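Local coordinates for protein vacuolar aminopeptidase 1 (Saccharomyces cerevisiae, PDB 5JGF) that removes N-terminal amino acids, preferably neutral or hydrophobic ones, from peptides and proteins as a dodecameric zinc aminopeptidase of the yeast vacuole, at residues 271-276 with 451-456; 339-344 with 457-462; 370-373 with 378-381; 412-417 with 427-432. All coordinates share one frame; numbering follows the deposited sequence.

Interaction 1: residues 271-276 with 451-456; sequences MIALIC and LGVKFF
Ala273 and Phe456 bring the two helices to their tightest point, with Ala273 CB lying 3.4 Å from Phe456 CB. The same methyl also rests on the backbone of the facing helix, Ala273 CB being 3.6 Å from Val453 O, and its small size lets the backbones come close at the crossing. The axes of the short segments pass 8.2 Å apart, and the CA atoms of Ala273 and Val453 come within 5.0 Å. Beside this point Val453 lays its two methyls against Ile272. With CG1 anti to the backbone N (chi1 172°), Val453 CG1 reaches to 4.0 Å from Ile272 CG2, while Val453 CG2 touches the same methyl and Ile272 CB a little farther off. Trading Val453 for an alanine would probably open a gap beside Ala273 and leave Ile272 CG2 without its partner across the crossing. Phe456 contributes only CB here: its CG stands beside the backbone N (chi1 -68°), and the ring turns away from residues 271-276 to pack on Ala269 and Ala270, earlier in helix 261-278, and on Ala343 and Leu430. No hydrogen bond crosses the contact; the side chains meet by apolar packing alone. The signed crossing angle of -50° is close to that expected for ridges-into-grooves packing of i, i+4 ridges, here between neighbouring helices laid on the central mixed sheet of the M18 peptidase fold.

Interaction 2: residues 339-344 with 457-462; sequences IILSAD and NGFFKH. With ZN (zinc ion), chain K.
Phe459 reaches down from its helix onto Leu341 and Ile339 of the strand. CG is anti to the backbone N (chi1 167°), which aims the ring at the sheet. Phe459 CB comes first, 4.1 Å from Leu341 CD1. At the ring's root Leu341 CD1 lies 3.6 Å from Phe459 CG and about as near to Phe459 CD1, with Phe459 CD2 slightly farther from the same methyl. Farther out, Phe459 CE1 is shared: Leu341 CG is 3.7 Å from it over the face, and Ile339 CG2 approaches at the edge, near the ring plane. Phe459 CE2 lies more loosely near Leu341 CG. At the tip, Phe459 CZ is 3.8 Å from Leu341 CG and close to the carbonyl oxygen of Ile339. The Leu341 methyl makes a true CH-pi contact, CD1 standing 16° off the ring normal. This is helix-on-sheet packing: helix 448-468 covers strand 339-347, an interior strand of the mixed sheet, where Ile339 also touches Trp463 and Tyr467 of the helix and Leu341 touches Phe455. Trp463 stacks on the Phe459 ring as well. Farther along, the strand carries Asp344, well away from the aromatic packing. Asp344 OD1 binds a zinc ion at 2.1 Å and Asp344 OD2 more loosely at 2.5 Å. Two waters complete the ligation together with His91 and Asp262.

Interaction 3: residues 370-373 with 378-381; sequences TLSL and HMAT
Thr381, Ser372 and Met379 carry most of this contact, and its one hydrogen bond runs from the hydroxyl of Thr381 to the backbone of Ser372. Thr381 OG1 donates to Ser372 O over 2.7 Å, coming in nearly end-on to the carbonyl, with a C=O...donor angle of 163°. The hydroxyl is used twice, because it is also hydrogen-bonded to Asp429 N on the adjoining strand. A chi1 of -55° sets OG1 beside the backbone N and sends the methyl the other way, where Thr381 CG2 packs 3.8 Å from Leu373 CD2. Placing a valine at Thr381 would keep that methyl contact but would probably leave Ser372 O without this donor and Asp429 N without its acceptor. The segments bracket the turn at the start of a beta-alpha-beta unit: strand 369-372 runs into this loop, then into helix 383-396, and returns as strand 400-403, its parallel neighbour. Leu371 and Leu373 both lean on Thr386 of that helix, and Leu373 also packs on Pro101 of a neighbouring subunit. Met379 covers the Ser372 side chain. Its CB already points at the strand, and the turn at chi2 (-63°) lays the sulfur along the serine, Met379 SD 3.6 Å from Ser372 CB. Met379 CG sits close by, at 3.8 Å from Ser372 O. The serine hydroxyl takes no part in this packing; Ser372 OG is hydrogen-bonded to Asn346 ND2, while the Met379 side chain lies about 9 Å from a bound zinc ion.

Interaction 4: residues 412-417 with 427-432; sequences GGTIGP and TIDLGI
Gly416 and Asp429 mark the closest backbone approach, their CA atoms 5.9 Å apart, where a loop turning into helix 416-423 passes beside strand 426-434. Thr414 is still extended; two residues later Gly416 has begun the helix, and no backbone hydrogen bond joins the two segments. Gly416 presses directly on the aspartate, with Gly416 CA 3.4 Å from Asp429 OD2, and a CB at this position would collide with that oxygen. The polar contact is a short chain of hydrogen bonds. Thr414 OG1 donates to Asp429 OD1 at 2.6 Å, approaching from above the carboxylate, 45° out of its plane. Thr414 OG1 also accepts from Gly416 N at 3.0 Å, a capping bond at the helix start. With OG1 between the backbone N and the carbonyl carbon (chi1 71°), the hydroxyl faces both partners. The buried carboxylate has further partners: Ser342 OG shares OD1, and Ala380 N bonds to OD2. Nearby, the methyl of Thr427 rests against the helix start, Thr427 CG2 3.7 Å from Gly416 O, while its hydroxyl turns to Ala425 O. Pro417 packs on Leu303 of a neighbouring subunit. The Thr414 side chain touches that of Asp344 and lies about 6 Å from a zinc ion, consistent with a second-shell place for this capped helix start, tied to Asp429, beside the two-zinc site of this M18 aminopeptidase.

From the N terminus, helix 261-278 opens interaction 1 and strand 339-347 opens interaction 2; both loops stay open until the chain reaches helix 448-468, where 451-456 closes the first and 457-462 the second, so the two cross. Within both, interaction 3 closes a short turn between 370-373 and 378-381, and interaction 4 then opens and closes between 412-417 and 427-432, in series with it. Strand 426-434 lies between strands 339-347 and 369-372 in the central sheet, joining interactions 2, 3 and 4. Leu430 packs on Phe455 and Phe456, linking interaction 4 to the helix pair of interaction 1.

Interaction 1: residues 271-276 with 451-456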
loop_
_atom_site.group_PDB
_atom_site.type_symbol
_atom_site.label_atom_id
_atom_site.label_comp_id
_atom_site.label_asym_id
_atom_site.label_seq_id
_atom_site.Cartn_x
_atom_site.Cartn_y
_atom_site.Cartn_z
ATOM N N MET D 271 13.366 37.617 -38.457
ATOM C CA MET D 271 12.786 38.699 -39.253
ATOM C C MET D 271 13.740 39.884 -39.387
ATOM O O MET D 271 13.864 40.470 -40.466
ATOM C CB MET D 271 11.466 39.184 -38.647
ATOM C CG MET D 271 10.276 38.272 -38.905
ATOM S SD MET D 271 9.965 37.931 -40.667
ATOM C CE MET D 271 10.035 39.507 -41.351
ATOM N N ILE D 272 14.409 40.243 -38.298
ATOM C CA ILE D 272 15.349 41.355 -38.342
ATOM C C ILE D 272 16.484 40.991 -39.292
ATOM O O ILE D 272 16.948 41.823 -40.071
ATOM C CB ILE D 272 15.916 41.671 -36.939
ATOM C CG1 ILE D 272 14.797 42.203 -36.037
ATOM C CG2 ILE D 272 17.042 42.692 -37.037
ATOM C CD1 ILE D 272 14.139 43.473 -36.544
ATOM N N ALA D 273 16.925 39.740 -39.236
ATOM C CA ALA D 273 17.996 39.290 -40.115
ATOM C C ALA D 273 17.548 39.408 -41.570
ATOM O O ALA D 273 18.311 39.857 -42.429
ATOM C CB ALA D 273 18.369 37.851 -39.798
ATOM N N LEU D 274 16.309 39.007 -41.845
ATOM C CA LEU D 274 15.775 39.075 -43.203
ATOM C C LEU D 274 15.747 40.520 -43.704
ATOM O O LEU D 274 16.121 40.799 -44.843
ATOM C CB LEU D 274 14.355 38.500 -43.255
ATOM C CG LEU D 274 13.700 38.568 -44.641
ATOM C CD1 LEU D 274 14.399 37.588 -45.568
ATOM C CD2 LEU D 274 12.216 38.245 -44.549
ATOM N N ILE D 275 15.295 41.432 -42.847
ATOM C CA ILE D 275 15.214 42.845 -43.199
ATOM C C ILE D 275 16.599 43.440 -43.440
ATOM O O ILE D 275 16.801 44.169 -44.413
ATOM C CB ILE D 275 14.459 43.647 -42.100
ATOM C CG1 ILE D 275 12.985 43.793 -42.489
ATOM C CG2 ILE D 275 15.075 45.029 -41.917
ATOM C CD1 ILE D 275 12.288 42.491 -42.776
ATOM N N CYS D 276 17.548 43.131 -42.561
ATOM C CA CYS D 276 18.911 43.631 -42.711
ATOM C C CYS D 276 19.498 43.110 -44.012
ATOM O O CYS D 276 20.188 43.831 -44.731
ATOM C CB CYS D 276 19.790 43.170 -41.546
ATOM S SG CYS D 276 19.410 43.955 -39.970
ATOM N N LEU D 451 23.377 37.841 -31.427
ATOM C CA LEU D 451 24.116 36.723 -32.002
ATOM C C LEU D 451 23.196 35.926 -32.929
ATOM O O LEU D 451 23.644 35.370 -33.935
ATOM C CB LEU D 451 24.674 35.829 -30.889
ATOM C CG LEU D 451 25.780 36.474 -30.040
ATOM C CD1 LEU D 451 26.087 35.595 -28.837
ATOM C CD2 LEU D 451 27.033 36.678 -30.884
ATOM N N GLY D 452 21.911 35.880 -32.586
ATOM C CA GLY D 452 20.947 35.169 -33.407
ATOM C C GLY D 452 20.772 35.873 -34.741
ATOM O O GLY D 452 20.838 35.249 -35.803
ATOM N N VAL D 453 20.547 37.183 -34.685
ATOM C CA VAL D 453 20.385 37.977 -35.899
ATOM C C VAL D 453 21.613 37.801 -36.790
ATOM O O VAL D 453 21.497 37.602 -38.000
ATOM C CB VAL D 453 20.232 39.479 -35.572
ATOM C CG1 VAL D 453 20.257 40.303 -36.863
ATOM C CG2 VAL D 453 18.926 39.720 -34.825
ATOM N N LYS D 454 22.788 37.872 -36.179
ATOM C CA LYS D 454 24.039 37.736 -36.913
ATOM C C LYS D 454 24.108 36.397 -37.636
ATOM O O LYS D 454 24.472 36.333 -38.811
ATOM C CB LYS D 454 25.227 37.886 -35.957
ATOM C CG LYS D 454 26.589 37.843 -36.638
ATOM C CD LYS D 454 27.697 38.221 -35.658
ATOM C CE LYS D 454 28.738 37.122 -35.521
ATOM N NZ LYS D 454 29.422 36.811 -36.807
ATOM N N PHE D 455 23.745 35.323 -36.945
ATOM C CA PHE D 455 23.781 34.012 -37.568
ATOM C C PHE D 455 22.792 33.893 -38.727
ATOM O O PHE D 455 23.152 33.434 -39.810
ATOM C CB PHE D 455 23.479 32.917 -36.547
ATOM C CG PHE D 455 23.375 31.557 -37.159
ATOM C CD1 PHE D 455 24.515 30.879 -37.572
ATOM C CD2 PHE D 455 22.131 30.980 -37.383
ATOM C CE1 PHE D 455 24.418 29.646 -38.203
ATOM C CE2 PHE D 455 22.023 29.747 -38.014
ATOM C CZ PHE D 455 23.168 29.078 -38.426
ATOM N N PHE D 456 21.545 34.298 -38.496
ATOM C CA PHE D 456 20.511 34.214 -39.526
ATOM C C PHE D 456 20.831 35.089 -40.732
ATOM O O PHE D 456 20.486 34.746 -41.865
ATOM C CB PHE D 456 19.152 34.613 -38.942
ATOM C CG PHE D 456 18.610 33.631 -37.937
ATOM C CD1 PHE D 456 17.953 34.077 -36.796
ATOM C CD2 PHE D 456 18.749 32.262 -38.139
ATOM C CE1 PHE D 456 17.444 33.172 -35.864
ATOM C CE2 PHE D 456 18.243 31.347 -37.214
ATOM C CZ PHE D 456 17.592 31.804 -36.076
#

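Interaction 2: residues 339-344 with 457-462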
loop_
_atom_site.group_PDB
_atom_site.type_symbol
_atom_site.label_atom_id
_atom_site.label_comp_id
_atom_site.label_asym_id
_atom_site.label_seq_id
_atom_site.Cartn_x
_atom_site.Cartn_y
_atom_site.Cartn_z
ATOM N N ILE D 339 17.031 24.584 -48.338
ATOM C CA ILE D 339 17.485 24.383 -46.966
ATOM C C ILE D 339 16.509 25.125 -46.065
ATOM O O ILE D 339 16.284 26.325 -46.230
ATOM C CB ILE D 339 18.911 24.944 -46.717
ATOM C CG1 ILE D 339 19.963 24.038 -47.369
ATOM C CG2 ILE D 339 19.172 25.047 -45.210
ATOM C CD1 ILE D 339 20.017 22.624 -46.802
ATOM N N ILE D 340 15.910 24.406 -45.124
ATOM C CA ILE D 340 14.974 25.022 -44.203
ATOM C C ILE D 340 15.576 25.031 -42.807
ATOM O O ILE D 340 16.030 23.999 -42.316
ATOM C CB ILE D 340 13.635 24.244 -44.126
ATOM C CG1 ILE D 340 12.953 24.214 -45.498
ATOM C CG2 ILE D 340 12.716 24.898 -43.096
ATOM C CD1 ILE D 340 11.647 23.412 -45.518
ATOM N N LEU D 341 15.614 26.202 -42.185
ATOM C CA LEU D 341 16.103 26.283 -40.821
ATOM C C LEU D 341 14.843 26.386 -39.981
ATOM O O LEU D 341 14.104 27.363 -40.084
ATOM C CB LEU D 341 16.966 27.532 -40.578
ATOM C CG LEU D 341 18.306 27.702 -41.302
ATOM C CD1 LEU D 341 19.078 28.852 -40.660
ATOM C CD2 LEU D 341 19.120 26.416 -41.219
ATOM N N SER D 342 14.573 25.355 -39.190
ATOM C CA SER D 342 13.420 25.368 -38.302
ATOM C C SER D 342 13.979 26.012 -37.040
ATOM O O SER D 342 14.668 25.358 -36.259
ATOM C CB SER D 342 12.956 23.941 -38.005
ATOM O OG SER D 342 11.946 23.941 -37.015
ATOM N N ALA D 343 13.701 27.300 -36.859
ATOM C CA ALA D 343 14.227 28.039 -35.720
ATOM C C ALA D 343 13.260 28.118 -34.552
ATOM O O ALA D 343 12.289 28.871 -34.585
ATOM C CB ALA D 343 14.633 29.448 -36.160
ATOM N N ASP D 344 13.538 27.326 -33.522
ATOM C CA ASP D 344 12.716 27.305 -32.321
ATOM C C ASP D 344 13.684 27.257 -31.145
ATOM O O ASP D 344 14.675 26.526 -31.172
ATOM C CB ASP D 344 11.803 26.074 -32.309
ATOM C CG ASP D 344 10.646 26.213 -31.332
ATOM O OD1 ASP D 344 10.634 27.196 -30.567
ATOM O OD2 ASP D 344 9.750 25.340 -31.331
ATOM N N ASN D 457 21.484 36.219 -40.484
ATOM C CA ASN D 457 21.863 37.131 -41.560
ATOM C C ASN D 457 22.895 36.394 -42.408
ATOM O O ASN D 457 22.827 36.399 -43.641
ATOM C CB ASN D 457 22.473 38.412 -40.985
ATOM C CG ASN D 457 22.729 39.471 -42.050
ATOM O OD1 ASN D 457 23.705 40.211 -41.979
ATOM N ND2 ASN D 457 21.841 39.554 -43.032
ATOM N N GLY D 458 23.841 35.746 -41.732
ATOM C CA GLY D 458 24.870 34.989 -42.424
ATOM C C GLY D 458 24.273 33.854 -43.235
ATOM O O GLY D 458 24.790 33.494 -44.297
ATOM N N PHE D 459 23.182 33.279 -42.735
ATOM C CA PHE D 459 22.508 32.191 -43.434
ATOM C C PHE D 459 21.968 32.660 -44.784
ATOM O O PHE D 459 22.216 32.031 -45.812
ATOM C CB PHE D 459 21.344 31.648 -42.598
ATOM C CG PHE D 459 20.415 30.749 -43.369
ATOM C CD1 PHE D 459 20.803 29.461 -43.724
ATOM C CD2 PHE D 459 19.157 31.200 -43.761
ATOM C CE1 PHE D 459 19.947 28.633 -44.457
ATOM C CE2 PHE D 459 18.297 30.383 -44.495
ATOM C CZ PHE D 459 18.692 29.097 -44.843
ATOM N N PHE D 460 21.223 33.761 -44.784
ATOM C CA PHE D 460 20.659 34.265 -46.032
ATOM C C PHE D 460 21.745 34.660 -47.029
ATOM O O PHE D 460 21.611 34.432 -48.231
ATOM C CB PHE D 460 19.731 35.452 -45.764
ATOM C CG PHE D 460 18.411 35.058 -45.158
ATOM C CD1 PHE D 460 17.604 34.110 -45.780
ATOM C CD2 PHE D 460 17.967 35.642 -43.975
ATOM C CE1 PHE D 460 16.376 33.749 -45.238
ATOM C CE2 PHE D 460 16.736 35.287 -43.424
ATOM C CZ PHE D 460 15.940 34.339 -44.057
ATOM N N LYS D 461 22.827 35.234 -46.525
ATOM C CA LYS D 461 23.920 35.650 -47.391
ATOM C C LYS D 461 24.715 34.503 -48.001
ATOM O O LYS D 461 25.026 34.525 -49.194
ATOM C CB LYS D 461 24.902 36.538 -46.625
ATOM C CG LYS D 461 24.419 37.932 -46.304
ATOM C CD LYS D 461 25.479 38.661 -45.489
ATOM C CE LYS D 461 25.101 40.105 -45.228
ATOM N NZ LYS D 461 26.092 40.776 -44.337
ATOM N N HIS D 462 25.021 33.487 -47.198
ATOM C CA HIS D 462 25.869 32.399 -47.671
ATOM C C HIS D 462 25.365 30.958 -47.766
ATOM O O HIS D 462 26.126 30.086 -48.182
ATOM C CB HIS D 462 27.150 32.398 -46.831
ATOM C CG HIS D 462 27.750 33.758 -46.642
ATOM N ND1 HIS D 462 27.940 34.319 -45.397
ATOM C CD2 HIS D 462 28.197 34.668 -47.538
ATOM C CE1 HIS D 462 28.480 35.517 -45.535
ATOM N NE2 HIS D 462 28.647 35.754 -46.824
HETATM ZN ZN ZN K . 8.856 26.807 -29.440
HETATM O O HOH W 1 10.595 25.705 -28.173
HETATM O O HOH W 2 7.500 25.474 -28.685
#

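Interaction 3: residues 370-373 with 378-381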
loop_
_atom_site.group_PDB
_atom_site.type_symbol
_atom_site.label_atom_id
_atom_site.label_comp_id
_atom_site.label_asym_id
_atom_site.label_seq_id
_atom_site.Cartn_x
_atom_site.Cartn_y
_atom_site.Cartn_z
ATOM N N THR D 370 22.154 27.516 -31.276
ATOM C CA THR D 370 22.248 26.153 -30.777
ATOM C C THR D 370 21.554 25.180 -31.715
ATOM O O THR D 370 20.389 25.351 -32.059
ATOM C CB THR D 370 21.625 26.025 -29.368
ATOM O OG1 THR D 370 22.365 26.842 -28.455
ATOM C CG2 THR D 370 21.671 24.569 -28.886
ATOM N N LEU D 371 22.295 24.163 -32.135
ATOM C CA LEU D 371 21.768 23.150 -33.026
ATOM C C LEU D 371 20.989 22.146 -32.172
ATOM O O LEU D 371 21.477 21.707 -31.126
ATOM C CB LEU D 371 22.936 22.462 -33.736
ATOM C CG LEU D 371 22.793 22.013 -35.189
ATOM C CD1 LEU D 371 22.162 23.108 -36.043
ATOM C CD2 LEU D 371 24.180 21.662 -35.707
ATOM N N SER D 372 19.775 21.811 -32.600
ATOM C CA SER D 372 18.938 20.857 -31.872
ATOM C C SER D 372 19.075 19.502 -32.546
ATOM O O SER D 372 18.716 19.335 -33.717
ATOM C CB SER D 372 17.474 21.300 -31.879
ATOM O OG SER D 372 17.306 22.523 -31.181
ATOM N N LEU D 373 19.593 18.534 -31.798
ATOM C CA LEU D 373 19.823 17.202 -32.328
ATOM C C LEU D 373 19.038 16.136 -31.582
ATOM O O LEU D 373 18.950 16.166 -30.355
ATOM C CB LEU D 373 21.316 16.878 -32.245
ATOM C CG LEU D 373 22.259 17.866 -32.934
ATOM C CD1 LEU D 373 23.411 18.213 -32.004
ATOM C CD2 LEU D 373 22.766 17.261 -34.235
ATOM N N HIS D 378 12.439 13.713 -33.090
ATOM C CA HIS D 378 11.890 14.932 -32.500
ATOM C C HIS D 378 12.394 16.171 -33.235
ATOM O O HIS D 378 11.736 17.212 -33.235
ATOM C CB HIS D 378 12.242 15.030 -31.014
ATOM C CG HIS D 378 11.668 13.921 -30.192
ATOM N ND1 HIS D 378 12.299 12.705 -30.041
ATOM C CD2 HIS D 378 10.494 13.822 -29.523
ATOM C CE1 HIS D 378 11.539 11.904 -29.316
ATOM N NE2 HIS D 378 10.439 12.557 -28.989
ATOM N N MET D 379 13.570 16.048 -33.847
ATOM C CA MET D 379 14.180 17.136 -34.615
ATOM C C MET D 379 14.478 16.576 -36.007
ATOM O O MET D 379 14.717 15.382 -36.151
ATOM C CB MET D 379 15.486 17.593 -33.962
ATOM C CG MET D 379 15.344 18.103 -32.529
ATOM S SD MET D 379 14.317 19.581 -32.410
ATOM C CE MET D 379 13.557 19.338 -30.801
ATOM N N ALA D 380 14.466 17.433 -37.023
ATOM C CA ALA D 380 14.725 16.994 -38.399
ATOM C C ALA D 380 16.210 17.056 -38.768
ATOM O O ALA D 380 16.616 16.569 -39.828
ATOM C CB ALA D 380 13.917 17.845 -39.369
ATOM N N THR D 381 17.007 17.654 -37.888
ATOM C CA THR D 381 18.446 17.809 -38.093
ATOM C C THR D 381 19.139 16.499 -38.481
ATOM O O THR D 381 18.939 15.465 -37.834
ATOM C CB THR D 381 19.112 18.365 -36.815
ATOM O OG1 THR D 381 18.460 19.581 -36.431
ATOM C CG2 THR D 381 20.593 18.646 -37.052
#

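Interaction 4: residues 412-417 with 427-432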
loop_
_atom_site.group_PDB
_atom_site.type_symbol
_atom_site.label_atom_id
_atom_site.label_comp_id
_atom_site.label_asym_id
_atom_site.label_seq_id
_atom_site.Cartn_x
_atom_site.Cartn_y
_atom_site.Cartn_z
ATOM N N GLY D 412 11.118 17.671 -26.244
ATOM C CA GLY D 412 9.988 18.439 -26.723
ATOM C C GLY D 412 9.991 18.287 -28.236
ATOM O O GLY D 412 10.778 17.505 -28.777
ATOM N N GLY D 413 9.125 19.021 -28.924
ATOM C CA GLY D 413 9.073 18.920 -30.374
ATOM C C GLY D 413 9.068 20.278 -31.045
ATOM O O GLY D 413 9.013 21.309 -30.372
ATOM N N THR D 414 9.136 20.282 -32.373
ATOM C CA THR D 414 9.133 21.523 -33.143
ATOM C C THR D 414 8.394 21.270 -34.454
ATOM O O THR D 414 7.921 20.163 -34.703
ATOM C CB THR D 414 10.557 21.981 -33.510
ATOM O OG1 THR D 414 11.091 21.094 -34.499
ATOM C CG2 THR D 414 11.468 21.977 -32.287
ATOM N N ILE D 415 8.308 22.299 -35.289
ATOM C CA ILE D 415 7.643 22.180 -36.581
ATOM C C ILE D 415 8.614 21.599 -37.609
ATOM O O ILE D 415 8.235 21.342 -38.751
ATOM C CB ILE D 415 7.177 23.559 -37.102
ATOM C CG1 ILE D 415 8.388 24.474 -37.297
ATOM C CG2 ILE D 415 6.190 24.188 -36.122
ATOM C CD1 ILE D 415 8.045 25.857 -37.836
ATOM N N GLY D 416 9.863 21.402 -37.195
ATOM C CA GLY D 416 10.889 20.890 -38.093
ATOM C C GLY D 416 10.518 19.666 -38.908
ATOM O O GLY D 416 10.553 19.701 -40.143
ATOM N N PRO D 417 10.189 18.549 -38.245
ATOM C CA PRO D 417 9.814 17.321 -38.948
ATOM C C PRO D 417 8.646 17.529 -39.914
ATOM O O PRO D 417 8.620 16.946 -41.000
ATOM C CB PRO D 417 9.479 16.368 -37.807
ATOM C CG PRO D 417 10.467 16.781 -36.752
ATOM C CD PRO D 417 10.390 18.294 -36.805
ATOM N N THR D 427 15.957 19.838 -43.658
ATOM C CA THR D 427 15.578 20.797 -42.631
ATOM C C THR D 427 16.477 20.663 -41.410
ATOM O O THR D 427 16.802 19.554 -40.984
ATOM C CB THR D 427 14.110 20.562 -42.226
ATOM O OG1 THR D 427 13.274 20.733 -43.381
ATOM C CG2 THR D 427 13.679 21.523 -41.125
ATOM N N ILE D 428 16.874 21.802 -40.853
ATOM C CA ILE D 428 17.752 21.830 -39.694
ATOM C C ILE D 428 17.078 22.524 -38.519
ATOM O O ILE D 428 16.701 23.694 -38.613
ATOM C CB ILE D 428 19.057 22.580 -40.034
ATOM C CG1 ILE D 428 19.678 21.964 -41.291
ATOM C CG2 ILE D 428 20.033 22.514 -38.859
ATOM C CD1 ILE D 428 20.509 22.926 -42.102
ATOM N N ASP D 429 16.914 21.799 -37.418
ATOM C CA ASP D 429 16.308 22.376 -36.228
ATOM C C ASP D 429 17.402 23.001 -35.376
ATOM O O ASP D 429 18.391 22.353 -35.040
ATOM C CB ASP D 429 15.562 21.303 -35.426
ATOM C CG ASP D 429 14.126 21.121 -35.890
ATOM O OD1 ASP D 429 13.289 22.007 -35.610
ATOM O OD2 ASP D 429 13.838 20.097 -36.540
ATOM N N LEU D 430 17.224 24.276 -35.050
ATOM C CA LEU D 430 18.182 25.007 -34.235
ATOM C C LEU D 430 17.460 26.207 -33.651
ATOM O O LEU D 430 16.281 26.419 -33.921
ATOM C CB LEU D 430 19.371 25.468 -35.089
ATOM C CG LEU D 430 19.089 26.149 -36.437
ATOM C CD1 LEU D 430 18.383 27.478 -36.234
ATOM C CD2 LEU D 430 20.417 26.360 -37.175
ATOM N N GLY D 431 18.161 26.995 -32.852
ATOM C CA GLY D 431 17.517 28.155 -32.277
ATOM C C GLY D 431 18.364 28.811 -31.220
ATOM O O GLY D 431 19.479 28.373 -30.943
ATOM N N ILE D 432 17.835 29.883 -30.649
ATOM C CA ILE D 432 18.518 30.608 -29.595
ATOM C C ILE D 432 18.061 29.921 -28.315
ATOM O O ILE D 432 16.862 29.777 -28.081
ATOM C CB ILE D 432 18.088 32.092 -29.587
ATOM C CG1 ILE D 432 18.447 32.735 -30.933
ATOM C CG2 ILE D 432 18.766 32.830 -28.435
ATOM C CD1 ILE D 432 17.924 34.156 -31.112
#